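Local coordinates for 6-phosphogluconate dehydratase (Shewanella oneidensis, PDB 2GP4), which catalyses the dehydration of 6-phosphogluconate to 2-keto-3-deoxy-6-phosphogluconate, probably as a step of the Entner-Doudoroff pathway, and is captured in its iron-sulfur cluster-free apo form, at residues A[155-160]-A[186-191]; A[180-185]-A[193-198]; A[264-269]-A[366-371]; A[309-314]-A[325-330]; A[379-382]-A[387-390]. All coordinates share one frame; numbering follows the deposited sequence.

All five contacts lie in the N-terminal part of the chain, and none has a hydrogen bond across its segments. Interaction 2 lies within a beta-alpha-beta unit; interaction 1 ties that unit's loop to helix 145-160. They touch through Leu160 and Met193. Interaction 1 is partly buried and rests on a ring face. Interaction 2 is buried and mixes a ring edge with selenium. Interaction 4 is the most central, its centre about 6 Å from the centre of the chain, and is purely aliphatic. Interactions 3 and 5 use the successive helices 364-370 and 372-383. The former is aromatic and buried. The latter pairs leucine with exposed glutamate. Asn309 and His387 probably hydrogen-bond between interactions 4 and 5.

Interaction 1 of 5, residues A[155-160]-A[186-191]; sequences ATAVGL and LSFGHL
This is a CH-pi contact between Leu160, at the C-terminal end of helix 145-160, and Phe188, in the loop that joins helix 179-186 to strand 193-195. That loop closes a beta-alpha-beta unit, so the contact ties the return connection of the unit to helix 145-160, which precedes the unit. The loop contains two overlapping type I turns, Leu186 to Gly189 and Phe188 to Leu191. Phe188 belongs to both. Its CG lies anti to the carbonyl carbon (chi1 -66°), and the ring reaches across to the helix end. Leu160 comes over one face of this ring. Its CB stands 3.5 Å from the centroid of the Phe188 ring, only 5° off the normal. The leucine then runs back past the phenylalanine, and its CD1 reaches 3.7 Å from CD1 of Phe188. The two side chains thus slide by each other in opposite directions. Ala157, one turn earlier, adds a looser touch, with CB 4.3 Å from CE1 of Phe188. The contact is partly buried. Met193 of strand 193-195 packs against both Leu160 and Phe188. Tyr43 and Tyr295 also hold the loop, through hydrogen bonds to the carbonyls of Leu186 and His190. The helix backbone takes part too: O of Leu160 lies 3.3 Å from CE2 of Phe188.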
# COMPACT_ATOMS: atom_id res chain seq x y z
N ALA A 155 1.21 16.54 11.08
CA ALA A 155 0.27 16.75 12.18
C ALA A 155 0.53 15.79 13.35
O ALA A 155 0.34 16.16 14.50
CB ALA A 155 -1.18 16.65 11.69
N THR A 156 0.96 14.57 13.03
CA THR A 156 1.36 13.58 14.03
C THR A 156 2.58 14.08 14.80
O THR A 156 2.62 14.02 16.03
CB THR A 156 1.64 12.19 13.37
OG1 THR A 156 0.45 11.74 12.71
CG2 THR A 156 2.06 11.14 14.40
N ALA A 157 3.57 14.58 14.05
CA ALA A 157 4.80 15.13 14.63
C ALA A 157 4.51 16.27 15.60
O ALA A 157 5.12 16.33 16.67
CB ALA A 157 5.74 15.60 13.53
N VAL A 158 3.59 17.15 15.24
CA VAL A 158 3.18 18.25 16.12
C VAL A 158 2.58 17.73 17.43
O VAL A 158 2.92 18.23 18.51
CB VAL A 158 2.17 19.21 15.45
CG1 VAL A 158 1.81 20.36 16.39
CG2 VAL A 158 2.72 19.76 14.14
N GLY A 159 1.71 16.73 17.33
CA GLY A 159 1.09 16.12 18.51
C GLY A 159 2.12 15.47 19.42
O GLY A 159 2.09 15.64 20.64
N LEU A 160 3.06 14.74 18.83
CA LEU A 160 4.10 14.06 19.59
C LEU A 160 5.21 14.98 20.09
O LEU A 160 5.95 14.60 21.00
CB LEU A 160 4.68 12.89 18.79
CG LEU A 160 3.72 11.74 18.47
CD1 LEU A 160 4.29 10.85 17.38
CD2 LEU A 160 3.37 10.92 19.73
N LEU A 186 7.40 7.33 13.10
CA LEU A 186 8.81 6.96 13.01
C LEU A 186 9.79 8.12 13.29
O LEU A 186 10.97 7.88 13.57
CB LEU A 186 9.11 6.27 11.67
CG LEU A 186 8.40 4.93 11.48
CD1 LEU A 186 8.34 4.55 10.00
CD2 LEU A 186 9.03 3.81 12.33
N SER A 187 9.30 9.36 13.24
CA SER A 187 10.07 10.50 13.73
C SER A 187 10.32 10.40 15.24
O SER A 187 11.28 10.95 15.76
CB SER A 187 9.37 11.82 13.41
OG SER A 187 9.83 12.34 12.18
N PHE A 188 9.42 9.69 15.92
CA PHE A 188 9.53 9.46 17.36
C PHE A 188 9.73 7.98 17.60
O PHE A 188 9.14 7.39 18.51
CB PHE A 188 8.29 10.00 18.06
CG PHE A 188 8.16 11.50 17.97
CD1 PHE A 188 7.72 12.11 16.80
CD2 PHE A 188 8.52 12.30 19.05
CE1 PHE A 188 7.62 13.49 16.71
CE2 PHE A 188 8.42 13.69 18.97
CZ PHE A 188 7.96 14.28 17.79
N GLY A 189 10.60 7.39 16.78
CA GLY A 189 10.82 5.96 16.72
C GLY A 189 11.31 5.28 17.98
O GLY A 189 11.27 4.06 18.08
N HIS A 190 11.77 6.09 18.94
CA HIS A 190 12.26 5.60 20.24
C HIS A 190 11.13 5.21 21.20
O HIS A 190 11.33 4.48 22.16
CB HIS A 190 13.19 6.64 20.89
CG HIS A 190 12.53 7.96 21.12
ND1 HIS A 190 12.41 8.53 22.37
CD2 HIS A 190 11.94 8.83 20.26
CE1 HIS A 190 11.78 9.68 22.27
NE2 HIS A 190 11.48 9.89 21.00
N LEU A 191 9.93 5.71 20.93
CA LEU A 191 8.76 5.39 21.74
C LEU A 191 8.12 4.08 21.26
O LEU A 191 8.10 3.81 20.06
CB LEU A 191 7.72 6.52 21.68
CG LEU A 191 8.11 7.96 22.01
CD1 LEU A 191 6.89 8.87 21.91
CD2 LEU A 191 8.75 8.09 23.40

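Interaction 2 of 5, residues A[180-185]-A[193-198]; sequences GLLIGA and MLFVPA
Phe195 has its CG anti to the carbonyl carbon (chi1 -80°), and this carries the ring from strand 193-195 to Leu181 and Leu182 on helix 179-186. Met193, a selenomethionine, has a similar first torsion and then runs extended (chi2 177°), which brings its selenium to Ala185. The contact belongs to a beta-alpha-beta crossover: strand 167-171, helix 179-186 and strand 193-195, with the two strands parallel. The helix and strand segments run antiparallel, at 178°. Their axes come no nearer than 11.1 Å, a gap filled by side chains. Phe195 and Met193 are two apart on the strand and both point to the helix. Leu194, between them, faces the other way and packs on helix 272-287. Ala185 meets its partner by its methyl: CB is 3.6 Å from SE of Met193. Its small size probably lets the selenium come close to the helix. Leu181 touches the ring more loosely, with CB 4.0 Å from CE2 of Phe195. Leu182 crosses the phenylalanine at about a right angle, and its CG lies 4.1 Å from CZ of Phe195. All five residues are buried. Thr156 of helix 145-160 also touches Leu181. The ring is turned so that an edge, not a face, meets the helix backbone: N of Leu182 lies near the ring plane, 4.0 Å from CZ of Phe195.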
# COMPACT_ATOMS: atom_id res chain seq x y z
N GLY A 180 0.48 7.82 6.77
CA GLY A 180 0.78 9.14 7.30
C GLY A 180 1.11 9.11 8.78
O GLY A 180 2.10 9.70 9.21
N LEU A 181 0.28 8.42 9.55
CA LEU A 181 0.53 8.23 10.98
C LEU A 181 1.85 7.50 11.20
O LEU A 181 2.67 7.93 12.01
CB LEU A 181 -0.60 7.45 11.64
CG LEU A 181 -1.96 8.14 11.76
CD1 LEU A 181 -3.08 7.10 11.84
CD2 LEU A 181 -2.00 9.09 12.97
N LEU A 182 2.06 6.42 10.44
CA LEU A 182 3.28 5.62 10.53
C LEU A 182 4.52 6.47 10.29
O LEU A 182 5.44 6.46 11.11
CB LEU A 182 3.25 4.44 9.54
CG LEU A 182 3.74 3.06 10.02
CD1 LEU A 182 4.02 2.13 8.83
CD2 LEU A 182 4.95 3.11 10.94
N ILE A 183 4.54 7.20 9.18
CA ILE A 183 5.64 8.10 8.83
C ILE A 183 5.93 9.06 9.98
O ILE A 183 7.08 9.18 10.42
CB ILE A 183 5.36 8.89 7.53
CG1 ILE A 183 5.32 7.94 6.33
CG2 ILE A 183 6.43 9.96 7.31
CD1 ILE A 183 4.68 8.52 5.08
N GLY A 184 4.89 9.75 10.46
CA GLY A 184 5.03 10.70 11.56
C GLY A 184 5.53 10.03 12.83
O GLY A 184 6.37 10.57 13.53
N ALA A 185 5.00 8.84 13.11
CA ALA A 185 5.39 8.07 14.28
C ALA A 185 6.87 7.71 14.27
O ALA A 185 7.54 7.78 15.31
CB ALA A 185 4.55 6.82 14.40
N MSE A 193 4.78 2.04 20.43
CA MSE A 193 3.45 2.44 19.98
C MSE A 193 2.67 1.27 19.44
O MSE A 193 3.25 0.29 18.95
CB MSE A 193 3.54 3.54 18.91
CG MSE A 193 4.09 4.86 19.42
SE MSE A 193 4.23 6.11 17.96
CE MSE A 193 5.40 7.44 18.75
N LEU A 194 1.35 1.36 19.53
CA LEU A 194 0.45 0.40 18.93
C LEU A 194 -0.62 1.12 18.14
O LEU A 194 -1.13 2.16 18.58
CB LEU A 194 -0.23 -0.46 20.01
CG LEU A 194 0.48 -1.71 20.52
CD1 LEU A 194 1.62 -1.38 21.47
CD2 LEU A 194 -0.53 -2.61 21.20
N PHE A 195 -0.95 0.57 16.98
CA PHE A 195 -2.12 1.00 16.23
C PHE A 195 -3.37 0.34 16.83
O PHE A 195 -3.35 -0.85 17.16
CB PHE A 195 -1.98 0.66 14.75
CG PHE A 195 -1.12 1.63 13.97
CD1 PHE A 195 0.27 1.52 13.99
CD2 PHE A 195 -1.71 2.64 13.22
CE1 PHE A 195 1.06 2.41 13.26
CE2 PHE A 195 -0.93 3.54 12.49
CZ PHE A 195 0.46 3.43 12.51
N VAL A 196 -4.43 1.13 16.98
CA VAL A 196 -5.68 0.65 17.56
C VAL A 196 -6.80 0.79 16.53
O VAL A 196 -7.34 1.89 16.33
CB VAL A 196 -6.03 1.41 18.87
CG1 VAL A 196 -7.25 0.80 19.54
CG2 VAL A 196 -4.86 1.41 19.84
N PRO A 197 -7.14 -0.31 15.84
CA PRO A 197 -8.12 -0.25 14.76
C PRO A 197 -9.56 -0.16 15.26
O PRO A 197 -9.87 -0.63 16.36
CB PRO A 197 -7.90 -1.57 14.02
CG PRO A 197 -7.42 -2.50 15.07
CD PRO A 197 -6.62 -1.67 16.03
N ALA A 198 -10.43 0.43 14.44
CA ALA A 198 -11.85 0.54 14.76
C ALA A 198 -12.62 -0.70 14.30
O ALA A 198 -13.61 -1.10 14.92
CB ALA A 198 -12.43 1.79 14.14

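Interaction 3 of 5, residues A[264-269]-A[366-371]; sequences SSFVNP and HFHAAG
The last turns of helix 364-370, which ends in a Schellman motif, meet the loop before helix 272-287 through His368 and Phe266. Gly371 closes the motif with a positive phi. Its N bonds to O of His368 at 3.2 Å, with a weak second bond to O of Phe367. The contact is buried and mostly aromatic. Phe266 lays its CB, rather than its ring, over a face of the imidazole. That CB is 3.8 Å from the centroid of the His368 ring and 16° off its normal, a CH-pi contact. The nearest pair is CB of Phe266 and CD2 of His368, at 3.6 Å. The two rings are almost parallel, at 10°, but slid apart with centroids 5.0 Å from each other, so they barely overlap. His368 extends from the helix toward the loop because its CG is trans to N (chi1 178°). Phe367 contributes from the preceding position. Here CZ of Phe266 comes to the edge of the Phe367 ring, 4.3 Å from CE2 of Phe367. An alanine at His368 removes the imidazole, and CB of Phe266 would then probably lack its flat partner and its ring be freer to shift. Around the contact, Met373 of the following helix 372-383 packs on both Phe266 and Phe367. On the loop side, Val267 rests on Leu273 and Leu277 of helix 272-287. Ser264 touches Pro197, just past strand 193-195, which links the loop to the beta-alpha-beta unit.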
# COMPACT_ATOMS: atom_id res chain seq x y z
N SER A 264 -6.96 -7.96 15.56
CA SER A 264 -7.71 -6.82 16.11
C SER A 264 -8.47 -5.98 15.07
O SER A 264 -9.43 -5.30 15.43
CB SER A 264 -6.80 -5.92 16.94
OG SER A 264 -5.82 -5.32 16.12
N SER A 265 -8.05 -6.03 13.81
CA SER A 265 -8.64 -5.17 12.78
C SER A 265 -9.98 -5.66 12.22
O SER A 265 -10.68 -4.92 11.53
CB SER A 265 -7.64 -4.92 11.64
OG SER A 265 -7.01 -6.11 11.20
N PHE A 266 -10.34 -6.90 12.53
CA PHE A 266 -11.54 -7.51 11.95
C PHE A 266 -12.70 -7.63 12.91
O PHE A 266 -13.74 -8.19 12.56
CB PHE A 266 -11.20 -8.88 11.36
CG PHE A 266 -10.18 -8.82 10.27
CD1 PHE A 266 -10.55 -8.45 8.98
CD2 PHE A 266 -8.85 -9.09 10.55
CE1 PHE A 266 -9.60 -8.38 7.98
CE2 PHE A 266 -7.90 -9.02 9.55
CZ PHE A 266 -8.28 -8.67 8.26
N VAL A 267 -12.53 -7.12 14.12
CA VAL A 267 -13.59 -7.11 15.11
C VAL A 267 -14.53 -5.96 14.78
O VAL A 267 -14.08 -4.84 14.52
CB VAL A 267 -13.04 -6.99 16.55
CG1 VAL A 267 -14.16 -7.13 17.57
CG2 VAL A 267 -11.98 -8.04 16.80
N ASN A 268 -15.83 -6.25 14.78
CA ASN A 268 -16.86 -5.25 14.53
C ASN A 268 -16.75 -4.15 15.58
O ASN A 268 -16.44 -4.45 16.74
CB ASN A 268 -18.24 -5.91 14.58
CG ASN A 268 -19.24 -5.26 13.65
OD1 ASN A 268 -19.25 -5.53 12.44
ND2 ASN A 268 -20.09 -4.41 14.20
N PRO A 269 -16.97 -2.88 15.19
CA PRO A 269 -16.85 -1.74 16.11
C PRO A 269 -17.69 -1.82 17.38
O PRO A 269 -17.19 -1.51 18.47
CB PRO A 269 -17.28 -0.54 15.25
CG PRO A 269 -16.99 -0.95 13.86
CD PRO A 269 -17.31 -2.42 13.82
N HIS A 366 -15.97 -11.42 4.61
CA HIS A 366 -16.02 -12.71 3.91
C HIS A 366 -14.63 -13.34 3.89
O HIS A 366 -14.47 -14.54 4.12
CB HIS A 366 -16.51 -12.49 2.47
CG HIS A 366 -16.96 -13.75 1.77
ND1 HIS A 366 -16.43 -14.99 2.05
CD2 HIS A 366 -17.87 -13.93 0.79
CE1 HIS A 366 -17.00 -15.89 1.27
NE2 HIS A 366 -17.88 -15.28 0.50
N PHE A 367 -13.62 -12.51 3.62
CA PHE A 367 -12.22 -12.91 3.67
C PHE A 367 -11.87 -13.45 5.06
O PHE A 367 -11.23 -14.50 5.17
CB PHE A 367 -11.31 -11.73 3.30
CG PHE A 367 -9.86 -11.94 3.61
CD1 PHE A 367 -9.08 -12.79 2.84
CD2 PHE A 367 -9.26 -11.27 4.67
CE1 PHE A 367 -7.73 -12.98 3.12
CE2 PHE A 367 -7.91 -11.46 4.97
CZ PHE A 367 -7.15 -12.32 4.19
N HIS A 368 -12.30 -12.73 6.09
CA HIS A 368 -12.01 -13.10 7.47
C HIS A 368 -12.70 -14.39 7.90
O HIS A 368 -12.10 -15.23 8.54
CB HIS A 368 -12.37 -11.95 8.42
CG HIS A 368 -12.15 -12.27 9.86
ND1 HIS A 368 -13.19 -12.49 10.74
CD2 HIS A 368 -11.02 -12.41 10.58
CE1 HIS A 368 -12.71 -12.76 11.94
NE2 HIS A 368 -11.39 -12.71 11.87
N ALA A 369 -13.97 -14.53 7.52
CA ALA A 369 -14.74 -15.74 7.81
C ALA A 369 -14.19 -16.99 7.11
O ALA A 369 -14.35 -18.11 7.62
CB ALA A 369 -16.21 -15.53 7.46
N ALA A 370 -13.54 -16.81 5.97
CA ALA A 370 -12.90 -17.91 5.23
C ALA A 370 -11.65 -18.45 5.92
O ALA A 370 -11.27 -19.60 5.73
CB ALA A 370 -12.58 -17.47 3.81
N GLY A 371 -11.00 -17.61 6.73
CA GLY A 371 -9.76 -17.99 7.40
C GLY A 371 -8.99 -16.77 7.88
O GLY A 371 -8.38 -16.81 8.95

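Interaction 4 of 5, residues A[309-314]-A[325-330]; sequences NGIVAL and MHIVAA
Gly310 is the first residue of segment 309-314 to meet Ile327, with its O 4.2 Å from CD1 of the isoleucine. The contact belongs to an antiparallel helical hairpin in which helix 304-316 packs on helix 322-333. The two helix segments run at 175°, with a closest approach of their axes of 10.9 Å. CD1 of Ile327 faces the backbone of Gly310, which has no side chain. Ile311 follows and makes the closest contact. Its CG1 lies 3.7 Å from CG2 of Ile327 and 4.0 Å from CD1 of the same residue, so it touches both branches. CD1 of Ile311 also reaches CG2 of Ile327, at 4.1 Å. The two isoleucines pass each other at a slant. One turn on, Leu314 closes the row with CG 4.3 Å from CD1 of Ile327. Ile327 thus faces three residues of the partner helix. Its CG1 branch is anti to the carbonyl carbon (chi1 -70°) and then runs extended, which carries CD1 across to Gly310 and Leu314. With Ile327 cut back to an alanine, Ile311 and Leu314 would probably lose their aliphatic partner and a gap would open between the helices. The contact is buried near the centre of the molecule. Helix 340-347 covers one side, where Phe343 and Leu346 touch Ile311. Met253 of helix 252-256 packs on Ile327. Helix 179-186 lies against helix 322-333 elsewhere, with Ile183 on Ala329 and Leu182 on Ala330.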
# COMPACT_ATOMS: atom_id res chain seq x y z
N ASN A 309 8.07 -8.33 4.99
CA ASN A 309 6.86 -9.03 5.39
C ASN A 309 5.60 -8.30 4.91
O ASN A 309 4.65 -8.93 4.44
CB ASN A 309 6.81 -9.24 6.92
CG ASN A 309 7.69 -10.42 7.40
OD1 ASN A 309 8.37 -11.07 6.60
ND2 ASN A 309 7.66 -10.68 8.71
N GLY A 310 5.62 -6.98 5.03
CA GLY A 310 4.51 -6.14 4.60
C GLY A 310 4.31 -6.22 3.11
O GLY A 310 3.18 -6.28 2.63
N ILE A 311 5.41 -6.23 2.37
CA ILE A 311 5.36 -6.33 0.91
C ILE A 311 4.80 -7.67 0.45
O ILE A 311 3.94 -7.71 -0.44
CB ILE A 311 6.74 -6.06 0.26
CG1 ILE A 311 7.20 -4.63 0.55
CG2 ILE A 311 6.67 -6.32 -1.25
CD1 ILE A 311 8.63 -4.33 0.05
N VAL A 312 5.27 -8.78 1.04
CA VAL A 312 4.80 -10.10 0.60
C VAL A 312 3.30 -10.31 0.90
O VAL A 312 2.59 -10.92 0.11
CB VAL A 312 5.69 -11.31 1.08
CG1 VAL A 312 7.17 -10.94 1.19
CG2 VAL A 312 5.19 -11.88 2.38
N ALA A 313 2.85 -9.76 2.03
CA ALA A 313 1.43 -9.79 2.39
C ALA A 313 0.60 -8.94 1.44
O ALA A 313 -0.51 -9.34 1.06
CB ALA A 313 1.24 -9.31 3.81
N LEU A 314 1.13 -7.78 1.08
CA LEU A 314 0.55 -6.95 0.02
C LEU A 314 0.42 -7.73 -1.29
O LEU A 314 -0.60 -7.63 -1.97
CB LEU A 314 1.39 -5.69 -0.18
CG LEU A 314 0.96 -4.55 -1.10
CD1 LEU A 314 1.35 -4.79 -2.56
CD2 LEU A 314 -0.53 -4.23 -0.96
N MSE A 325 3.87 2.74 -2.88
CA MSE A 325 4.44 4.05 -2.55
C MSE A 325 4.54 4.29 -1.05
O MSE A 325 5.55 4.81 -0.56
CB MSE A 325 3.61 5.17 -3.20
CG MSE A 325 3.89 5.41 -4.67
SE MSE A 325 2.69 6.79 -5.37
CE MSE A 325 1.01 5.80 -5.18
N HIS A 326 3.49 3.90 -0.32
CA HIS A 326 3.41 4.12 1.12
C HIS A 326 4.36 3.23 1.92
O HIS A 326 4.91 3.66 2.93
CB HIS A 326 1.97 3.93 1.63
CG HIS A 326 0.96 4.78 0.92
ND1 HIS A 326 1.21 6.08 0.54
CD2 HIS A 326 -0.31 4.51 0.54
CE1 HIS A 326 0.14 6.57 -0.06
NE2 HIS A 326 -0.80 5.65 -0.07
N ILE A 327 4.54 1.99 1.46
CA ILE A 327 5.49 1.07 2.09
C ILE A 327 6.90 1.64 1.97
O ILE A 327 7.67 1.62 2.92
CB ILE A 327 5.43 -0.35 1.46
CG1 ILE A 327 4.11 -1.05 1.82
CG2 ILE A 327 6.66 -1.21 1.86
CD1 ILE A 327 3.94 -2.44 1.20
N VAL A 328 7.21 2.16 0.78
CA VAL A 328 8.52 2.75 0.48
C VAL A 328 8.75 4.04 1.29
O VAL A 328 9.86 4.29 1.78
CB VAL A 328 8.68 3.00 -1.05
CG1 VAL A 328 9.92 3.83 -1.36
CG2 VAL A 328 8.74 1.69 -1.78
N ALA A 329 7.70 4.86 1.42
CA ALA A 329 7.77 6.09 2.21
C ALA A 329 7.90 5.81 3.71
O ALA A 329 8.64 6.49 4.41
CB ALA A 329 6.56 6.96 1.94
N ALA A 330 7.17 4.80 4.19
CA ALA A 330 7.26 4.41 5.60
C ALA A 330 8.65 3.88 5.92
O ALA A 330 9.25 4.28 6.90
CB ALA A 330 6.19 3.38 5.95

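Interaction 5 of 5, residues A[379-382]-A[387-390]; sequences ELLD and HEDV
Leu381, near the C-terminal end of helix 372-383, reaches the carbonyl of His387 and the CA and CB of Glu388 in the loop that follows the helix. Strand 391-392 follows the loop. From CB the side chain leaves the helix at a slant to the loop, and CB itself stays beyond contact range of segment 387-390. CG of Leu381 comes 4.4 Å from CG of Glu388, but the closest touches are made by CD1. This methyl lies 4.2 Å from CA of Glu388 and, equally, 4.2 Å from CB of Glu388. It also comes within 4.3 Å of O of His387. Both torsions of Leu381 are far from staggered (chi1 -108°, chi2 11°), so the exact place of the methyl is somewhat doubtful. Glu388 crosses the leucine at about a right angle. Its CG is anti to the backbone N (chi1 -163°), and the extended chain takes the carboxylate away from the methyl. OE1 makes a long, weak ion pair with Arg399, which also has a salt bridge with Asp382 of the helix. Asp389 then centres an inverse gamma turn. Across the segments there is no hydrogen bond, so Leu381 adds loose apolar cover. The loop is probably fixed by bonds of His387 to Asn309 and Thr29 and by backbone pairing of Glu388 with Leu398 and Val390 with Gly397, while its ion pairs contribute weakly.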
# COMPACT_ATOMS: atom_id res chain seq x y z
N GLU A 379 0.25 -19.83 6.48
CA GLU A 379 0.66 -20.33 5.17
C GLU A 379 1.98 -19.72 4.69
O GLU A 379 2.88 -20.44 4.26
CB GLU A 379 -0.43 -20.06 4.13
CG GLU A 379 -1.62 -20.99 4.24
CD GLU A 379 -1.27 -22.41 3.86
OE1 GLU A 379 -0.81 -22.63 2.72
OE2 GLU A 379 -1.46 -23.32 4.70
N LEU A 380 2.08 -18.39 4.77
CA LEU A 380 3.28 -17.72 4.31
C LEU A 380 4.49 -18.06 5.19
O LEU A 380 5.58 -18.33 4.68
CB LEU A 380 3.05 -16.21 4.20
CG LEU A 380 2.00 -15.76 3.17
CD1 LEU A 380 1.61 -14.31 3.41
CD2 LEU A 380 2.46 -15.98 1.73
N LEU A 381 4.27 -18.08 6.51
CA LEU A 381 5.25 -18.58 7.47
C LEU A 381 5.72 -20.00 7.13
O LEU A 381 6.93 -20.24 7.01
CB LEU A 381 4.68 -18.53 8.89
CG LEU A 381 5.18 -17.51 9.93
CD1 LEU A 381 6.07 -16.42 9.34
CD2 LEU A 381 4.03 -16.91 10.73
N ASP A 382 4.77 -20.93 6.97
CA ASP A 382 5.09 -22.33 6.63
C ASP A 382 5.94 -22.44 5.37
O ASP A 382 6.80 -23.31 5.28
CB ASP A 382 3.82 -23.17 6.45
CG ASP A 382 3.07 -23.42 7.75
OD1 ASP A 382 3.61 -23.11 8.84
OD2 ASP A 382 1.93 -23.92 7.67
N HIS A 387 9.30 -13.61 7.29
CA HIS A 387 10.28 -13.71 8.38
C HIS A 387 9.55 -13.89 9.70
O HIS A 387 8.70 -13.08 10.06
CB HIS A 387 11.16 -12.45 8.43
CG HIS A 387 12.02 -12.27 7.22
ND1 HIS A 387 13.18 -12.98 7.01
CD2 HIS A 387 11.89 -11.44 6.15
CE1 HIS A 387 13.73 -12.60 5.87
NE2 HIS A 387 12.97 -11.66 5.33
N GLU A 388 9.89 -14.95 10.43
CA GLU A 388 9.27 -15.25 11.72
C GLU A 388 9.98 -14.55 12.87
O GLU A 388 9.36 -14.21 13.89
CB GLU A 388 9.27 -16.76 11.99
CG GLU A 388 8.28 -17.16 13.09
CD GLU A 388 8.59 -18.50 13.71
OE1 GLU A 388 8.66 -19.51 12.97
OE2 GLU A 388 8.75 -18.54 14.95
N ASP A 389 11.28 -14.34 12.70
CA ASP A 389 12.14 -13.82 13.75
C ASP A 389 12.07 -12.30 13.83
O ASP A 389 13.05 -11.60 13.55
CB ASP A 389 13.59 -14.30 13.53
CG ASP A 389 14.12 -13.94 12.16
OD1 ASP A 389 13.38 -14.03 11.16
OD2 ASP A 389 15.29 -13.54 12.08
N VAL A 390 10.90 -11.80 14.20
CA VAL A 390 10.68 -10.36 14.36
C VAL A 390 10.05 -10.04 15.71
O VAL A 390 9.31 -10.85 16.28
CB VAL A 390 9.81 -9.76 13.21
CG1 VAL A 390 10.60 -9.67 11.91
CG2 VAL A 390 8.52 -10.56 13.01